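Local coordinates for RimK-related lysine biosynthesis protein (Thermococcus kodakarensis, PDB 5K2M) that binds ADP and magnesium in an ATP-grasp fold and probably acts as an ATP-dependent ligase of the RimK family in amino-acid biosynthesis, at residues Gln162-Ser174 with Ala184-Thr196. Residues are numbered along the deposited sequence; the frame is centred on the assembly and turned at random.
Sequences QEFVEKPGRDIRS and AIYRYSNHWITNT. With ADP (adenosine-5'-diphosphate), chain O; PO4 (phosphate ion), chain P.
R170-S174 and A184-Y188 pair as the antiparallel strands of a beta hairpin in the ATP-grasp fold; the axes of these short segments approach to 4.5 Å. D171 with R187 and R173 with I185 are hydrogen-bonded pairs. R170, I172 and S174 lie on one face with A184, Y186 and Y188; D171, R173, I185 and R187 lie on the other.

On the first face the R170 guanidinium lies flat over the Y186 ring, planes 14° apart, with CZ 3.8 Å from the centroid of the Y186 ring. R170 CB sits over the face of the Y188 ring in a CH-pi contact. The chain, extended from CG to NE, takes CD on past Y188 CE1, and R170 NH1 meets Y188 OH, in the guanidinium plane, at 2.7 Å. E232 of strand 225-233 takes NH2 in a salt bridge.

On the other face R187 grips the D171 carboxylate side-on, NE to OD1 and NH2 to OD2, both 3.0 Å. The two groups are nearly coplanar. T194 OG1 donates to D171 OD1 from above the carboxylate plane. R187 NH2 also hydrogen-bonds D229, a magnesium ligand. Replacing R187 by an alanine removes both grips on D171, and the carboxylate, left with T194 and the ribose, would probably be freer to turn, while D229 would lose a donor. R173 NH1 hydrogen-bonds the phosphate ion and forms a salt bridge with D229; R187 NH1 lies close by.

Farther along, the edge of F164 meets the face of W192, which sets its own edge against the adenine. Bends at the last two torsions of K167 (chi3 -62°, chi4 -63°) bring NZ between W192 O and ADP N3, donating to each at 2.8 Å. At the ribose, ADP O3' donates to D171 OD2 at 2.6 Å.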
ATOM      1  N   GLN A 162     -26.994  14.042  45.560  1.00 38.25           N
ATOM      2  CA  GLN A 162     -26.586  14.383  46.917  1.00 40.44           C
ATOM      3  C   GLN A 162     -27.793  14.368  47.835  1.00 38.50           C
ATOM      4  O   GLN A 162     -28.920  14.493  47.378  1.00 39.36           O
ATOM      5  CB  GLN A 162     -25.993  15.789  46.967  1.00 41.35           C
ATOM      6  CG  GLN A 162     -24.647  15.949  46.291  1.00 42.58           C
ATOM      7  CD  GLN A 162     -24.186  17.398  46.306  1.00 41.22           C
ATOM      8  OE1 GLN A 162     -24.974  18.297  46.072  1.00 41.16           O
ATOM      9  NE2 GLN A 162     -22.911  17.623  46.577  1.00 41.68           N
ATOM     10  N   GLU A 163     -27.552  14.202  49.127  1.00 38.81           N
ATOM     11  CA  GLU A 163     -28.549  14.548  50.139  1.00 40.84           C
ATOM     12  C   GLU A 163     -28.946  16.010  49.968  1.00 40.37           C
ATOM     13  O   GLU A 163     -28.102  16.843  49.640  1.00 39.81           O
ATOM     14  CB  GLU A 163     -27.986  14.347  51.553  1.00 41.48           C
ATOM     15  CG  GLU A 163     -26.846  15.290  51.913  1.00 43.79           C
ATOM     16  CD  GLU A 163     -26.269  15.046  53.298  1.00 47.15           C
ATOM     17  OE1 GLU A 163     -26.980  14.520  54.169  1.00 51.21           O
ATOM     18  OE2 GLU A 163     -25.087  15.368  53.517  1.00 47.56           O
ATOM     19  N   PHE A 164     -30.215  16.335  50.199  1.00 42.43           N
ATOM     20  CA  PHE A 164     -30.619  17.741  50.224  1.00 41.94           C
ATOM     21  C   PHE A 164     -30.103  18.368  51.512  1.00 42.15           C
ATOM     22  O   PHE A 164     -30.440  17.926  52.611  1.00 42.46           O
ATOM     23  CB  PHE A 164     -32.128  17.902  50.128  1.00 42.55           C
ATOM     24  CG  PHE A 164     -32.599  19.332  50.242  1.00 42.74           C
ATOM     25  CD1 PHE A 164     -32.457  20.215  49.177  1.00 42.17           C
ATOM     26  CD2 PHE A 164     -33.203  19.790  51.403  1.00 42.88           C
ATOM     27  CE1 PHE A 164     -32.894  21.526  49.276  1.00 41.54           C
ATOM     28  CE2 PHE A 164     -33.652  21.100  51.499  1.00 42.38           C
ATOM     29  CZ  PHE A 164     -33.486  21.973  50.441  1.00 41.39           C
ATOM     30  N   VAL A 165     -29.265  19.387  51.371  1.00 42.44           N
ATOM     31  CA  VAL A 165     -28.727  20.088  52.522  1.00 43.04           C
ATOM     32  C   VAL A 165     -29.604  21.298  52.836  1.00 43.98           C
ATOM     33  O   VAL A 165     -29.899  22.102  51.950  1.00 43.35           O
ATOM     34  CB  VAL A 165     -27.271  20.511  52.281  1.00 42.95           C
ATOM     35  CG1 VAL A 165     -26.740  21.280  53.478  1.00 44.38           C
ATOM     36  CG2 VAL A 165     -26.411  19.289  51.985  1.00 41.91           C
ATOM     37  N   GLU A 166     -30.025  21.412  54.098  1.00 46.10           N
ATOM     38  CA  GLU A 166     -30.849  22.530  54.550  1.00 47.87           C
ATOM     39  C   GLU A 166     -29.932  23.684  54.901  1.00 48.12           C
ATOM     40  O   GLU A 166     -29.363  23.724  55.985  1.00 47.95           O
ATOM     41  CB  GLU A 166     -31.702  22.134  55.757  1.00 50.61           C
ATOM     42  CG  GLU A 166     -32.743  21.068  55.439  1.00 54.43           C
ATOM     43  CD  GLU A 166     -33.555  20.648  56.652  1.00 60.07           C
ATOM     44  OE1 GLU A 166     -33.952  19.468  56.711  1.00 63.81           O
ATOM     45  OE2 GLU A 166     -33.793  21.484  57.554  1.00 66.02           O
ATOM     46  N   LYS A 167     -29.794  24.613  53.963  1.00 47.07           N
ATOM     47  CA  LYS A 167     -28.883  25.735  54.105  1.00 47.37           C
ATOM     48  C   LYS A 167     -29.688  26.901  54.657  1.00 48.31           C
ATOM     49  O   LYS A 167     -30.910  26.934  54.487  1.00 46.68           O
ATOM     50  CB  LYS A 167     -28.291  26.130  52.741  1.00 46.40           C
ATOM     51  CG  LYS A 167     -27.807  24.965  51.877  1.00 46.01           C
ATOM     52  CD  LYS A 167     -27.204  25.414  50.547  1.00 44.92           C
ATOM     53  CE  LYS A 167     -28.188  26.153  49.629  1.00 44.29           C
ATOM     54  NZ  LYS A 167     -29.357  25.337  49.187  1.00 43.09           N
ATOM     55  N   PRO A 168     -29.013  27.877  55.289  1.00 47.94           N
ATOM     56  CA  PRO A 168     -29.723  29.032  55.853  1.00 49.56           C
ATOM     57  C   PRO A 168     -29.995  30.140  54.825  1.00 50.00           C
ATOM     58  O   PRO A 168     -29.512  31.253  54.975  1.00 50.02           O
ATOM     59  CB  PRO A 168     -28.769  29.511  56.952  1.00 50.49           C
ATOM     60  CG  PRO A 168     -27.407  29.145  56.447  1.00 50.02           C
ATOM     61  CD  PRO A 168     -27.571  27.905  55.601  1.00 48.12           C
ATOM     62  N   GLY A 169     -30.752  29.821  53.776  1.00 50.32           N
ATOM     63  CA  GLY A 169     -31.138  30.806  52.758  1.00 49.23           C
ATOM     64  C   GLY A 169     -30.008  31.324  51.878  1.00 48.57           C
ATOM     65  O   GLY A 169     -30.165  32.331  51.194  1.00 48.34           O
ATOM     66  N   ARG A 170     -28.878  30.620  51.867  1.00 48.19           N
ATOM     67  CA  ARG A 170     -27.685  31.077  51.151  1.00 47.01           C
ATOM     68  C   ARG A 170     -26.659  29.965  51.058  1.00 45.95           C
ATOM     69  O   ARG A 170     -26.707  28.990  51.801  1.00 47.29           O
ATOM     70  CB  ARG A 170     -27.035  32.247  51.894  1.00 46.95           C
ATOM     71  CG  ARG A 170     -26.414  31.823  53.222  1.00 48.13           C
ATOM     72  CD  ARG A 170     -26.073  32.983  54.137  1.00 48.25           C
ATOM     73  NE  ARG A 170     -25.294  32.531  55.284  1.00 49.49           N
ATOM     74  CZ  ARG A 170     -24.862  33.320  56.268  1.00 51.90           C
ATOM     75  NH1 ARG A 170     -25.125  34.620  56.265  1.00 52.01           N
ATOM     76  NH2 ARG A 170     -24.152  32.809  57.266  1.00 52.96           N
ATOM     77  N   ASP A 171     -25.699  30.136  50.162  1.00 44.95           N
ATOM     78  CA  ASP A 171     -24.501  29.326  50.203  1.00 43.95           C
ATOM     79  C   ASP A 171     -23.293  30.232  50.033  1.00 43.18           C
ATOM     80  O   ASP A 171     -23.427  31.459  50.042  1.00 41.37           O
ATOM     81  CB  ASP A 171     -24.566  28.167  49.204  1.00 45.17           C
ATOM     82  CG  ASP A 171     -24.267  28.574  47.778  1.00 44.51           C
ATOM     83  OD1 ASP A 171     -24.394  29.756  47.422  1.00 43.92           O
ATOM     84  OD2 ASP A 171     -23.912  27.669  46.994  1.00 48.21           O
ATOM     85  N   ILE A 172     -22.116  29.630  49.920  1.00 43.31           N
ATOM     86  CA  ILE A 172     -20.860  30.385  49.973  1.00 42.84           C
ATOM     87  C   ILE A 172     -20.083  30.108  48.709  1.00 40.58           C
ATOM     88  O   ILE A 172     -20.014  28.977  48.250  1.00 39.61           O
ATOM     89  CB  ILE A 172     -20.020  29.984  51.209  1.00 43.90           C
ATOM     90  CG1 ILE A 172     -20.715  30.460  52.489  1.00 43.82           C
ATOM     91  CG2 ILE A 172     -18.591  30.541  51.127  1.00 43.88           C
ATOM     92  CD1 ILE A 172     -20.321  29.651  53.713  1.00 45.42           C
ATOM     93  N   ARG A 173     -19.521  31.162  48.143  1.00 41.31           N
ATOM     94  CA  ARG A 173     -18.679  31.055  46.983  1.00 40.91           C
ATOM     95  C   ARG A 173     -17.329  31.676  47.308  1.00 39.91           C
ATOM     96  O   ARG A 173     -17.254  32.870  47.554  1.00 38.35           O
ATOM     97  CB  ARG A 173     -19.348  31.782  45.825  1.00 43.15           C
ATOM     98  CG  ARG A 173     -18.438  32.028  44.647  1.00 47.78           C
ATOM     99  CD  ARG A 173     -17.940  30.724  44.043  1.00 51.12           C
ATOM    100  NE  ARG A 173     -17.842  30.918  42.605  1.00 58.47           N
ATOM    101  CZ  ARG A 173     -18.500  30.256  41.663  1.00 56.53           C
ATOM    102  NH1 ARG A 173     -19.321  29.248  41.927  1.00 53.67           N
ATOM    103  NH2 ARG A 173     -18.271  30.597  40.408  1.00 64.97           N
ATOM    104  N   SER A 174     -16.272  30.866  47.301  1.00 39.20           N
ATOM    105  CA  SER A 174     -14.925  31.350  47.576  1.00 40.20           C
ATOM    106  C   SER A 174     -13.998  31.121  46.389  1.00 39.92           C
ATOM    107  O   SER A 174     -14.320  30.368  45.465  1.00 39.02           O
ATOM    108  CB  SER A 174     -14.352  30.678  48.825  1.00 41.29           C
ATOM    109  OG  SER A 174     -14.208  29.283  48.629  1.00 42.24           O
ATOM    110  N   ALA A 184     -14.259  35.631  49.384  1.00 40.89           N
ATOM    111  CA  ALA A 184     -15.500  34.866  49.440  1.00 41.60           C
ATOM    112  C   ALA A 184     -16.718  35.746  49.598  1.00 41.96           C
ATOM    113  O   ALA A 184     -16.644  36.855  50.150  1.00 40.35           O
ATOM    114  CB  ALA A 184     -15.453  33.846  50.571  1.00 42.72           C
ATOM    115  N   ILE A 185     -17.845  35.223  49.106  1.00 41.62           N
ATOM    116  CA  ILE A 185     -19.153  35.866  49.217  1.00 41.92           C
ATOM    117  C   ILE A 185     -20.208  34.870  49.680  1.00 43.54           C
ATOM    118  O   ILE A 185     -20.034  33.656  49.527  1.00 41.93           O
ATOM    119  CB  ILE A 185     -19.639  36.429  47.869  1.00 41.77           C
ATOM    120  CG1 ILE A 185     -19.699  35.319  46.796  1.00 41.32           C
ATOM    121  CG2 ILE A 185     -18.729  37.552  47.412  1.00 42.27           C
ATOM    122  CD1 ILE A 185     -20.480  35.693  45.550  1.00 40.91           C
ATOM    123  N   TYR A 186     -21.287  35.389  50.257  1.00 44.30           N
ATOM    124  CA  TYR A 186     -22.507  34.628  50.390  1.00 46.97           C
ATOM    125  C   TYR A 186     -23.309  34.883  49.112  1.00 48.36           C
ATOM    126  O   TYR A 186     -23.218  35.969  48.537  1.00 49.28           O
ATOM    127  CB  TYR A 186     -23.308  35.061  51.618  1.00 48.68           C
ATOM    128  CG  TYR A 186     -22.602  34.816  52.940  1.00 49.34           C
ATOM    129  CD1 TYR A 186     -22.440  33.528  53.434  1.00 49.03           C
ATOM    130  CD2 TYR A 186     -22.112  35.881  53.706  1.00 49.65           C
ATOM    131  CE1 TYR A 186     -21.792  33.305  54.643  1.00 50.14           C
ATOM    132  CE2 TYR A 186     -21.463  35.667  54.909  1.00 50.13           C
ATOM    133  CZ  TYR A 186     -21.310  34.379  55.372  1.00 50.88           C
ATOM    134  OH  TYR A 186     -20.674  34.157  56.562  1.00 54.66           O
ATOM    135  N   ARG A 187     -24.047  33.872  48.657  1.00 47.56           N
ATOM    136  CA  ARG A 187     -25.054  34.030  47.613  1.00 47.08           C
ATOM    137  C   ARG A 187     -26.427  33.755  48.230  1.00 47.62           C
ATOM    138  O   ARG A 187     -26.749  32.605  48.523  1.00 47.26           O
ATOM    139  CB  ARG A 187     -24.790  33.067  46.452  1.00 47.69           C
ATOM    140  CG  ARG A 187     -23.487  33.315  45.703  1.00 48.51           C
ATOM    141  CD  ARG A 187     -23.300  32.364  44.533  1.00 48.20           C
ATOM    142  NE  ARG A 187     -23.079  30.984  44.965  1.00 48.05           N
ATOM    143  CZ  ARG A 187     -22.589  30.008  44.195  1.00 47.16           C
ATOM    144  NH1 ARG A 187     -22.245  30.223  42.929  1.00 47.27           N
ATOM    145  NH2 ARG A 187     -22.420  28.801  44.706  1.00 47.37           N
ATOM    146  N   TYR A 188     -27.212  34.815  48.440  1.00 47.42           N
ATOM    147  CA  TYR A 188     -28.533  34.730  49.071  1.00 47.92           C
ATOM    148  C   TYR A 188     -29.641  34.508  48.042  1.00 48.66           C
ATOM    149  O   TYR A 188     -29.612  35.076  46.954  1.00 46.26           O
ATOM    150  CB  TYR A 188     -28.854  36.024  49.849  1.00 49.08           C
ATOM    151  CG  TYR A 188     -28.113  36.187  51.163  1.00 49.07           C
ATOM    152  CD1 TYR A 188     -28.607  35.626  52.335  1.00 49.03           C
ATOM    153  CD2 TYR A 188     -26.920  36.905  51.234  1.00 49.50           C
ATOM    154  CE1 TYR A 188     -27.933  35.769  53.540  1.00 50.04           C
ATOM    155  CE2 TYR A 188     -26.239  37.052  52.434  1.00 49.73           C
ATOM    156  CZ  TYR A 188     -26.755  36.483  53.583  1.00 50.53           C
ATOM    157  OH  TYR A 188     -26.096  36.625  54.776  1.00 52.87           O
ATOM    158  N   SER A 189     -30.639  33.717  48.418  1.00 49.66           N
ATOM    159  CA  SER A 189     -31.823  33.521  47.586  1.00 50.09           C
ATOM    160  C   SER A 189     -32.947  32.977  48.448  1.00 51.89           C
ATOM    161  O   SER A 189     -32.703  32.281  49.425  1.00 52.05           O
ATOM    162  CB  SER A 189     -31.532  32.547  46.435  1.00 48.63           C
ATOM    163  OG  SER A 189     -32.673  32.338  45.617  1.00 47.50           O
ATOM    164  N   ASN A 190     -34.180  33.307  48.095  1.00 54.25           N
ATOM    165  CA  ASN A 190     -35.316  32.631  48.710  1.00 57.58           C
ATOM    166  C   ASN A 190     -35.691  31.343  47.967  1.00 54.46           C
ATOM    167  O   ASN A 190     -36.598  30.646  48.379  1.00 55.60           O
ATOM    168  CB  ASN A 190     -36.521  33.564  48.926  1.00 63.51           C
ATOM    169  CG  ASN A 190     -36.798  34.471  47.746  1.00 68.15           C
ATOM    170  OD1 ASN A 190     -37.124  35.652  47.925  1.00 70.14           O
ATOM    171  ND2 ASN A 190     -36.677  33.929  46.530  1.00 69.13           N
ATOM    172  N   HIS A 191     -34.976  31.017  46.891  1.00 53.54           N
ATOM    173  CA  HIS A 191     -35.029  29.673  46.313  1.00 52.21           C
ATOM    174  C   HIS A 191     -33.798  28.886  46.793  1.00 48.77           C
ATOM    175  O   HIS A 191     -32.738  29.481  47.017  1.00 45.98           O
ATOM    176  CB  HIS A 191     -35.080  29.744  44.787  1.00 53.34           C
ATOM    177  CG  HIS A 191     -35.567  28.483  44.137  1.00 57.60           C
ATOM    178  ND1 HIS A 191     -34.717  27.559  43.565  1.00 55.36           N
ATOM    179  CD2 HIS A 191     -36.820  27.991  43.973  1.00 60.03           C
ATOM    180  CE1 HIS A 191     -35.423  26.559  43.071  1.00 56.22           C
ATOM    181  NE2 HIS A 191     -36.701  26.795  43.304  1.00 58.23           N
ATOM    182  N   TRP A 192     -33.940  27.565  46.952  1.00 45.51           N
ATOM    183  CA  TRP A 192     -32.824  26.700  47.398  1.00 45.02           C
ATOM    184  C   TRP A 192     -31.624  26.668  46.440  1.00 43.83           C
ATOM    185  O   TRP A 192     -30.504  26.365  46.858  1.00 42.77           O
ATOM    186  CB  TRP A 192     -33.300  25.263  47.705  1.00 43.60           C
ATOM    187  CG  TRP A 192     -33.683  24.457  46.510  1.00 41.70           C
ATOM    188  CD1 TRP A 192     -34.894  24.448  45.894  1.00 41.53           C
ATOM    189  CD2 TRP A 192     -32.855  23.532  45.784  1.00 40.48           C
ATOM    190  NE1 TRP A 192     -34.879  23.582  44.831  1.00 41.73           N
ATOM    191  CE2 TRP A 192     -33.643  23.003  44.739  1.00 39.71           C
ATOM    192  CE3 TRP A 192     -31.529  23.107  45.913  1.00 38.92           C
ATOM    193  CZ2 TRP A 192     -33.148  22.067  43.823  1.00 38.41           C
ATOM    194  CZ3 TRP A 192     -31.035  22.169  45.009  1.00 38.65           C
ATOM    195  CH2 TRP A 192     -31.845  21.659  43.974  1.00 38.92           C
ATOM    196  N   ILE A 193     -31.860  26.986  45.168  1.00 43.99           N
ATOM    197  CA  ILE A 193     -30.788  27.179  44.182  1.00 44.55           C
ATOM    198  C   ILE A 193     -30.340  28.653  44.182  1.00 44.28           C
ATOM    199  O   ILE A 193     -31.086  29.540  43.759  1.00 45.79           O
ATOM    200  CB  ILE A 193     -31.241  26.774  42.757  1.00 44.86           C
ATOM    201  CG1 ILE A 193     -31.758  25.333  42.750  1.00 44.88           C
ATOM    202  CG2 ILE A 193     -30.088  26.919  41.771  1.00 45.92           C
ATOM    203  CD1 ILE A 193     -32.568  24.966  41.514  1.00 46.05           C
ATOM    204  N   THR A 194     -29.115  28.899  44.638  1.00 45.07           N
ATOM    205  CA  THR A 194     -28.633  30.259  44.917  1.00 46.48           C
ATOM    206  C   THR A 194     -27.725  30.897  43.859  1.00 46.89           C
ATOM    207  O   THR A 194     -27.212  31.978  44.101  1.00 48.83           O
ATOM    208  CB  THR A 194     -27.809  30.273  46.224  1.00 47.16           C
ATOM    209  OG1 THR A 194     -26.718  29.352  46.098  1.00 45.10           O
ATOM    210  CG2 THR A 194     -28.661  29.890  47.418  1.00 47.07           C
ATOM    211  N   ASN A 195     -27.499  30.264  42.710  1.00 48.89           N
ATOM    212  CA  ASN A 195     -26.507  30.803  41.754  1.00 48.89           C
ATOM    213  C   ASN A 195     -26.871  32.255  41.427  1.00 49.88           C
ATOM    214  O   ASN A 195     -28.060  32.572  41.282  1.00 49.23           O
ATOM    215  CB  ASN A 195     -26.462  30.035  40.423  1.00 48.64           C
ATOM    216  CG  ASN A 195     -26.017  28.588  40.558  1.00 48.68           C
ATOM    217  OD1 ASN A 195     -24.900  28.207  40.163  1.00 48.77           O
ATOM    218  ND2 ASN A 195     -26.906  27.763  41.032  1.00 46.42           N
ATOM    219  N   THR A 196     -25.865  33.122  41.289  1.00 48.82           N
ATOM    220  CA  THR A 196     -26.094  34.493  40.820  1.00 50.15           C
ATOM    221  C   THR A 196     -26.641  34.486  39.386  1.00 50.80           C
ATOM    222  O   THR A 196     -27.413  35.367  39.014  1.00 52.02           O
ATOM    223  CB  THR A 196     -24.822  35.356  40.858  1.00 49.99           C
ATOM    224  OG1 THR A 196     -23.823  34.770  40.017  1.00 47.67           O
ATOM    225  CG2 THR A 196     -24.280  35.473  42.286  1.00 51.60           C
TER
HETATM  226  PB  ADP O 301     -23.852  24.271  39.439  1.00 39.40           P
HETATM  227  O1B ADP O 301     -23.745  25.563  40.201  1.00 38.60           O
HETATM  228  O2B ADP O 301     -25.000  24.223  38.459  1.00 35.17           O
HETATM  229  O3B ADP O 301     -22.573  23.784  38.806  1.00 37.34           O
HETATM  230  PA  ADP O 301     -24.231  23.264  42.127  1.00 36.71           P
HETATM  231  O1A ADP O 301     -23.259  24.334  42.586  1.00 38.17           O
HETATM  232  O2A ADP O 301     -24.006  21.899  42.693  1.00 32.63           O
HETATM  233  O3A ADP O 301     -24.285  23.152  40.526  1.00 36.49           O
HETATM  234  O5' ADP O 301     -25.727  23.712  42.489  1.00 33.36           O
HETATM  235  C5' ADP O 301     -26.181  25.028  42.265  1.00 32.34           C
HETATM  236  C4' ADP O 301     -26.799  25.583  43.537  1.00 33.10           C
HETATM  237  O4' ADP O 301     -27.907  24.763  43.926  1.00 31.75           O
HETATM  238  C3' ADP O 301     -25.865  25.639  44.736  1.00 32.87           C
HETATM  239  O3' ADP O 301     -25.137  26.876  44.788  1.00 32.72           O
HETATM  240  C2' ADP O 301     -26.843  25.495  45.886  1.00 31.13           C
HETATM  241  O2' ADP O 301     -27.462  26.735  46.221  1.00 30.90           O
HETATM  242  C1' ADP O 301     -27.925  24.597  45.338  1.00 31.29           C
HETATM  243  N9  ADP O 301     -27.636  23.193  45.665  1.00 31.00           N
HETATM  244  C8  ADP O 301     -26.939  22.321  44.908  1.00 31.58           C
HETATM  245  N7  ADP O 301     -26.837  21.119  45.502  1.00 31.45           N
HETATM  246  C5  ADP O 301     -27.475  21.227  46.682  1.00 30.78           C
HETATM  247  C6  ADP O 301     -27.768  20.331  47.800  1.00 29.16           C
HETATM  248  N6  ADP O 301     -27.334  19.052  47.782  1.00 28.90           N
HETATM  249  N1  ADP O 301     -28.473  20.836  48.831  1.00 28.90           N
HETATM  250  C2  ADP O 301     -28.907  22.103  48.862  1.00 29.36           C
HETATM  251  N3  ADP O 301     -28.684  22.980  47.883  1.00 29.48           N
HETATM  252  C4  ADP O 301     -27.992  22.599  46.788  1.00 30.68           C
HETATM  253  P   PO4 P 302     -21.490  27.741  39.199  1.00 39.49           P
HETATM  254  O1  PO4 P 302     -21.863  27.517  40.645  1.00 40.05           O
HETATM  255  O2  PO4 P 302     -22.492  28.646  38.497  1.00 43.35           O
HETATM  256  O3  PO4 P 302     -20.130  28.394  39.171  1.00 43.04           O
HETATM  257  O4  PO4 P 302     -21.472  26.439  38.456  1.00 44.32           O